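Local coordinates for extracellular solute-binding protein, family 7 (Colwellia psychrerythraea, PDB 4PET), which probably captures small organic acids such as pyruvate, bound together with calcium, in the periplasm and delivers them to a TRAP-type membrane transporter, at residues F103-F108 / D322-I328; M58-L63 / D256-L261. All coordinates share one frame; numbering follows the deposited sequence.

Contact 1: residues F103-F108 / D322-I328; sequences FNTMFF and DPMTAEI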
loop_
_atom_site.group_PDB
_atom_site.type_symbol
_atom_site.label_atom_id
_atom_site.label_comp_id
_atom_site.label_asym_id
_atom_site.label_seq_id
_atom_site.Cartn_x
_atom_site.Cartn_y
_atom_site.Cartn_z
ATOM N N PHE A 103 3.855 20.733 -18.020
ATOM C CA PHE A 103 4.012 19.300 -18.294
ATOM C C PHE A 103 4.583 18.531 -17.114
ATOM O O PHE A 103 4.397 17.309 -17.020
ATOM C CB PHE A 103 4.841 19.011 -19.557
ATOM C CG PHE A 103 6.022 19.908 -19.743
ATOM C CD1 PHE A 103 7.103 19.861 -18.874
ATOM C CD2 PHE A 103 6.061 20.799 -20.820
ATOM C CE1 PHE A 103 8.204 20.698 -19.061
ATOM C CE2 PHE A 103 7.153 21.635 -21.016
ATOM C CZ PHE A 103 8.220 21.592 -20.137
ATOM N N ASN A 104 5.240 19.226 -16.185
ATOM C CA ASN A 104 5.826 18.512 -15.033
ATOM C C ASN A 104 4.779 17.973 -14.062
ATOM O O ASN A 104 5.066 17.057 -13.275
ATOM C CB ASN A 104 6.884 19.368 -14.330
ATOM C CG ASN A 104 8.143 19.495 -15.165
ATOM O OD1 ASN A 104 8.552 18.525 -15.806
ATOM N ND2 ASN A 104 8.735 20.684 -15.205
ATOM N N THR A 105 3.556 18.484 -14.153
ATOM C CA THR A 105 2.466 17.936 -13.352
ATOM C C THR A 105 2.097 16.486 -13.707
ATOM O O THR A 105 1.476 15.805 -12.899
ATOM C CB THR A 105 1.193 18.795 -13.442
ATOM O OG1 THR A 105 0.730 18.866 -14.805
ATOM C CG2 THR A 105 1.461 20.188 -12.878
HETATM N N MSE A 106 2.457 16.021 -14.902
HETATM C CA MSE A 106 2.119 14.649 -15.321
HETATM C C MSE A 106 2.743 13.545 -14.458
HETATM O O MSE A 106 2.121 12.516 -14.210
HETATM C CB MSE A 106 2.577 14.408 -16.765
HETATM C CG MSE A 106 1.763 15.146 -17.819
HETATM SE SE MSE A 106 2.253 14.531 -19.603
HETATM C CE MSE A 106 4.045 15.291 -19.739
ATOM N N PHE A 107 3.971 13.767 -14.011
ATOM C CA PHE A 107 4.786 12.694 -13.462
ATOM C C PHE A 107 4.464 12.338 -12.003
ATOM O O PHE A 107 4.916 11.312 -11.525
ATOM C CB PHE A 107 6.279 13.000 -13.685
ATOM C CG PHE A 107 6.572 13.435 -15.102
ATOM C CD1 PHE A 107 6.397 12.560 -16.157
ATOM C CD2 PHE A 107 6.944 14.738 -15.380
ATOM C CE1 PHE A 107 6.623 12.950 -17.442
ATOM C CE2 PHE A 107 7.160 15.152 -16.686
ATOM C CZ PHE A 107 7.006 14.269 -17.706
ATOM N N PHE A 108 3.644 13.155 -11.324
ATOM C CA PHE A 108 3.245 12.886 -9.955
ATOM C C PHE A 108 1.979 12.024 -9.848
ATOM O O PHE A 108 1.561 11.680 -8.746
ATOM C CB PHE A 108 3.104 14.193 -9.172
ATOM C CG PHE A 108 4.374 15.013 -9.204
ATOM C CD1 PHE A 108 5.448 14.671 -8.376
ATOM C CD2 PHE A 108 4.538 16.042 -10.123
ATOM C CE1 PHE A 108 6.642 15.382 -8.413
ATOM C CE2 PHE A 108 5.733 16.765 -10.169
ATOM C CZ PHE A 108 6.786 16.439 -9.315
ATOM N N ASP A 322 13.898 20.761 -20.271
ATOM C CA ASP A 322 13.659 21.457 -19.013
ATOM C C ASP A 322 14.393 20.771 -17.877
ATOM O O ASP A 322 14.235 19.567 -17.675
ATOM C CB ASP A 322 12.151 21.529 -18.730
ATOM C CG ASP A 322 11.827 22.335 -17.489
ATOM O OD1 ASP A 322 11.964 23.570 -17.517
ATOM O OD2 ASP A 322 11.418 21.740 -16.483
ATOM N N PRO A 323 15.194 21.528 -17.119
ATOM C CA PRO A 323 16.005 20.894 -16.076
ATOM C C PRO A 323 15.166 20.341 -14.931
ATOM O O PRO A 323 15.561 19.338 -14.329
ATOM C CB PRO A 323 16.916 22.024 -15.584
ATOM C CG PRO A 323 16.825 23.106 -16.639
ATOM C CD PRO A 323 15.472 22.970 -17.241
HETATM N N MSE A 324 14.019 20.950 -14.640
HETATM C CA MSE A 324 13.145 20.408 -13.602
HETATM C C MSE A 324 12.542 19.053 -14.037
HETATM O O MSE A 324 12.365 18.137 -13.199
HETATM C CB MSE A 324 12.025 21.398 -13.272
HETATM C CG MSE A 324 11.075 20.906 -12.170
HETATM SE SE MSE A 324 12.012 20.324 -10.552
HETATM C CE MSE A 324 12.750 22.005 -10.000
ATOM N N THR A 325 12.218 18.943 -15.324
ATOM C CA THR A 325 11.755 17.680 -15.915
ATOM C C THR A 325 12.845 16.618 -15.865
ATOM O O THR A 325 12.586 15.445 -15.600
ATOM C CB THR A 325 11.359 17.864 -17.379
ATOM O OG1 THR A 325 10.442 18.963 -17.492
ATOM C CG2 THR A 325 10.718 16.557 -17.948
ATOM N N ALA A 326 14.080 17.024 -16.136
ATOM C CA ALA A 326 15.166 16.057 -16.116
ATOM C C ALA A 326 15.324 15.553 -14.690
ATOM O O ALA A 326 15.511 14.342 -14.463
ATOM C CB ALA A 326 16.467 16.669 -16.670
ATOM N N GLU A 327 15.193 16.463 -13.729
ATOM C CA GLU A 327 15.380 16.113 -12.338
ATOM C C GLU A 327 14.293 15.159 -11.896
ATOM O O GLU A 327 14.557 14.147 -11.222
ATOM C CB GLU A 327 15.383 17.345 -11.416
ATOM C CG GLU A 327 15.715 16.951 -9.969
ATOM C CD GLU A 327 15.657 18.099 -8.950
ATOM O OE1 GLU A 327 15.494 19.280 -9.338
ATOM O OE2 GLU A 327 15.762 17.802 -7.737
ATOM N N ILE A 328 13.062 15.457 -12.276
ATOM C CA ILE A 328 11.962 14.598 -11.856
ATOM C C ILE A 328 12.071 13.210 -12.505
ATOM O O ILE A 328 11.946 12.202 -11.819
ATOM C CB ILE A 328 10.598 15.195 -12.188
ATOM C CG1 ILE A 328 10.388 16.493 -11.413
ATOM C CG2 ILE A 328 9.495 14.200 -11.780
ATOM C CD1 ILE A 328 9.269 17.346 -11.946
#
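A buried contact between a loop and a helix start: Asn104 and three phenylalanines of 103-108, in the loop between strand 90-93 and helix 117-126, pack on the first turns of helix 323-353. Asn104 spans the join with both ends of its amide. Its OD1 accepts from Thr325 OG1 at 2.6 Å, the hydroxyl lying in the carbonyl plane on a lone pair, while Asn104 ND2 donates to Asp322 OD2 at 3.2 Å. Asp322 is the helix N-cap, and the same OD2 takes Thr325 N at 3.1 Å; the two donors come from opposite faces of the carboxylate. Thr325 OG1, turned beside its own backbone N (chi1 -52°), also sits at the edge of the Phe103 ring. Deeper in, Ile328 splits its branches: CD1 meets Phe108 CZ at 3.7 Å, the side chains crossing at about a right angle, and CG2 touches Phe107 CB at 3.9 Å. Phe108 also rests on Met133 and Val136 of helix 129-137, so lies between that helix and 323-353. With three linked polar residues bordered by the Phe103 ring, and hydrocarbon round Ile328, the contact ties the helix cap to the loop, and the paired bonds of Asn104 fix which way round its amide lies.

Contact 2: residues M58-L63 / D256-L261; sequences MSNGRL and DLQKIL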
loop_
_atom_site.group_PDB
_atom_site.type_symbol
_atom_site.label_atom_id
_atom_site.label_comp_id
_atom_site.label_asym_id
_atom_site.label_seq_id
_atom_site.Cartn_x
_atom_site.Cartn_y
_atom_site.Cartn_z
HETATM N N MSE A 58 -12.222 14.812 14.034
HETATM C CA MSE A 58 -10.959 15.095 14.688
HETATM C C MSE A 58 -10.907 16.532 15.179
HETATM O O MSE A 58 -10.342 16.767 16.232
HETATM C CB MSE A 58 -9.793 14.854 13.733
HETATM C CG MSE A 58 -9.518 13.378 13.502
HETATM SE SE MSE A 58 -7.795 13.048 12.754
HETATM C CE MSE A 58 -8.199 13.482 10.916
ATOM N N SER A 59 -11.501 17.482 14.432
ATOM C CA SER A 59 -11.502 18.904 14.856
ATOM C C SER A 59 -12.638 19.309 15.795
ATOM O O SER A 59 -12.760 20.489 16.171
ATOM C CB SER A 59 -11.500 19.822 13.617
ATOM O OG SER A 59 -12.727 19.781 12.927
ATOM N N ASN A 60 -13.483 18.354 16.165
ATOM C CA ASN A 60 -14.701 18.645 16.901
ATOM C C ASN A 60 -15.496 19.789 16.265
ATOM O O ASN A 60 -15.973 20.667 16.981
ATOM C CB ASN A 60 -14.384 19.026 18.339
ATOM C CG ASN A 60 -15.594 18.985 19.244
ATOM O OD1 ASN A 60 -16.603 18.356 18.941
ATOM N ND2 ASN A 60 -15.486 19.645 20.383
ATOM N N GLY A 61 -15.576 19.796 14.941
ATOM C CA GLY A 61 -16.348 20.784 14.197
ATOM C C GLY A 61 -15.659 22.110 13.898
ATOM O O GLY A 61 -16.251 23.004 13.286
ATOM N N ARG A 62 -14.416 22.266 14.335
ATOM C CA ARG A 62 -13.684 23.523 14.106
ATOM C C ARG A 62 -13.243 23.693 12.660
ATOM O O ARG A 62 -13.076 24.817 12.189
ATOM C CB ARG A 62 -12.455 23.626 14.998
ATOM C CG ARG A 62 -12.757 23.831 16.466
ATOM C CD ARG A 62 -11.452 23.856 17.249
ATOM N NE ARG A 62 -10.855 22.524 17.304
ATOM C CZ ARG A 62 -9.549 22.284 17.400
ATOM N NH1 ARG A 62 -8.690 23.286 17.433
ATOM N NH2 ARG A 62 -9.101 21.034 17.447
ATOM N N LEU A 63 -13.009 22.589 11.962
ATOM C CA LEU A 63 -12.820 22.661 10.518
ATOM C C LEU A 63 -13.808 21.747 9.809
ATOM O O LEU A 63 -13.763 20.537 9.993
ATOM C CB LEU A 63 -11.383 22.296 10.119
ATOM C CG LEU A 63 -11.056 22.288 8.631
ATOM C CD1 LEU A 63 -11.319 23.652 7.971
ATOM C CD2 LEU A 63 -9.623 21.865 8.390
ATOM N N ASP A 256 -2.739 23.116 14.821
ATOM C CA ASP A 256 -3.320 21.797 15.140
ATOM C C ASP A 256 -4.290 21.382 14.034
ATOM O O ASP A 256 -4.291 20.226 13.597
ATOM C CB ASP A 256 -3.944 21.757 16.546
ATOM C CG ASP A 256 -5.067 22.773 16.743
ATOM O OD1 ASP A 256 -5.125 23.747 15.962
ATOM O OD2 ASP A 256 -5.851 22.625 17.720
ATOM N N LEU A 257 -5.061 22.336 13.516
ATOM C CA LEU A 257 -5.972 22.033 12.405
ATOM C C LEU A 257 -5.193 21.780 11.115
ATOM O O LEU A 257 -5.593 20.942 10.317
ATOM C CB LEU A 257 -7.031 23.119 12.221
ATOM C CG LEU A 257 -7.967 23.399 13.378
ATOM C CD1 LEU A 257 -8.986 24.510 12.970
ATOM C CD2 LEU A 257 -8.679 22.108 13.804
ATOM N N GLN A 258 -4.064 22.464 10.922
ATOM C CA GLN A 258 -3.201 22.136 9.788
ATOM C C GLN A 258 -2.796 20.662 9.803
ATOM O O GLN A 258 -2.794 19.979 8.757
ATOM C CB GLN A 258 -1.939 22.982 9.794
ATOM C CG GLN A 258 -2.195 24.463 9.554
ATOM C CD GLN A 258 -0.929 25.304 9.582
ATOM O OE1 GLN A 258 0.144 24.827 9.952
ATOM N NE2 GLN A 258 -1.056 26.576 9.216
ATOM N N LYS A 259 -2.378 20.178 10.966
ATOM C CA LYS A 259 -1.932 18.792 11.061
ATOM C C LYS A 259 -3.096 17.819 10.856
ATOM O O LYS A 259 -2.949 16.769 10.216
ATOM C CB LYS A 259 -1.267 18.534 12.422
ATOM C CG LYS A 259 -0.543 17.224 12.478
ATOM C CD LYS A 259 0.673 17.282 11.568
ATOM C CE LYS A 259 1.319 15.917 11.439
ATOM N NZ LYS A 259 2.596 15.919 10.661
ATOM N N ILE A 260 -4.247 18.168 11.413
ATOM C CA ILE A 260 -5.423 17.320 11.296
ATOM C C ILE A 260 -5.749 17.139 9.806
ATOM O O ILE A 260 -6.007 16.044 9.342
ATOM C CB ILE A 260 -6.598 17.924 12.089
ATOM C CG1 ILE A 260 -6.406 17.607 13.574
ATOM C CG2 ILE A 260 -7.965 17.396 11.597
ATOM C CD1 ILE A 260 -7.455 18.151 14.500
ATOM N N LEU A 261 -5.711 18.253 9.072
ATOM C CA LEU A 261 -5.991 18.261 7.665
ATOM C C LEU A 261 -4.994 17.359 6.951
ATOM O O LEU A 261 -5.397 16.463 6.214
ATOM C CB LEU A 261 -5.954 19.702 7.136
ATOM C CG LEU A 261 -6.199 19.854 5.631
ATOM C CD1 LEU A 261 -7.663 19.506 5.288
ATOM C CD2 LEU A 261 -5.844 21.235 5.155
HETATM O O HOH W 1 -6.409 20.002 18.473
#
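Asp256 OD2 is gripped by Arg62 directly and through a water. Arg62 NH1 donates to Asp256 OD2 at 2.9 Å, almost straight (176°), in a salt bridge that uses the syn side of the carboxylate, although the donor stands somewhat out of that plane. The oxygen itself lies in the guanidinium plane, at its edge. Water 1 closes a small ring, accepting from Arg62 NH2 and donating to Asp256 OD2. Leu257 CD2 sits over the centre of one guanidinium face, 3.7 Å from Arg62 CZ, and the same methyl meets Ser59 CB at 3.6 Å. The arginine chain reaches this place by bending at chi3 (-71°), which turns NE back to Ser59 O.

That carbonyl takes Arg62 N and Arg62 NE from opposite faces. It belongs to the type I' turn from Ser59 to Arg62, which overlaps the Schellman motif that ends helix 44-58 at Asn60 and leads into strand 63-68, an outermost strand of its sheet within the chain. Ser59 OG accepts from Leu63 N at 3.0 Å and is also hydrogen-bonded to Val55 O, holding the turn to the helix end. Were Arg62 an alanine, the Asp256 carboxylate would probably lose its charged mate, and Ser59 O would keep only the turn's own bond from the backbone N of the two described here.

Away from the salt bridge the contact is mostly hydrocarbon. Ile260 CG2 lies 3.8 Å from Met58 CB, the two side chains running past each other in opposite directions, and Ile260 CD1 also rests 3.6 Å from the carbonyl oxygen Met58 O. Leu63 lies more loosely against Leu257 and Leu261, alongside Tyr29 and Trp31 of strand 29-35. Met58 of the second subunit packs on Ile260.

Both contacts are buried, each setting a linking segment against a long helix, 103-108 on helix 323-353 and the helix-to-strand turn 58-63 on helix 255-290; they share no helix or strand, and their nearest atoms are about 17 Å apart. Contact 1 has its centre about 16 Å from the chain centre, with the side chains of Phe108 and the pyruvate-binding Tyr96 about 8 Å apart. Contact 2, its centre about 27 Å from the chain centre, is remote from the pyruvate and calcium site and packs against Met58 and Glu57 of the second subunit. Their chemistry differs too: an amide, a hydroxyl and a helix-capping carboxylate beside aromatic rings, against a water-bridged salt bridge over aliphatic side chains.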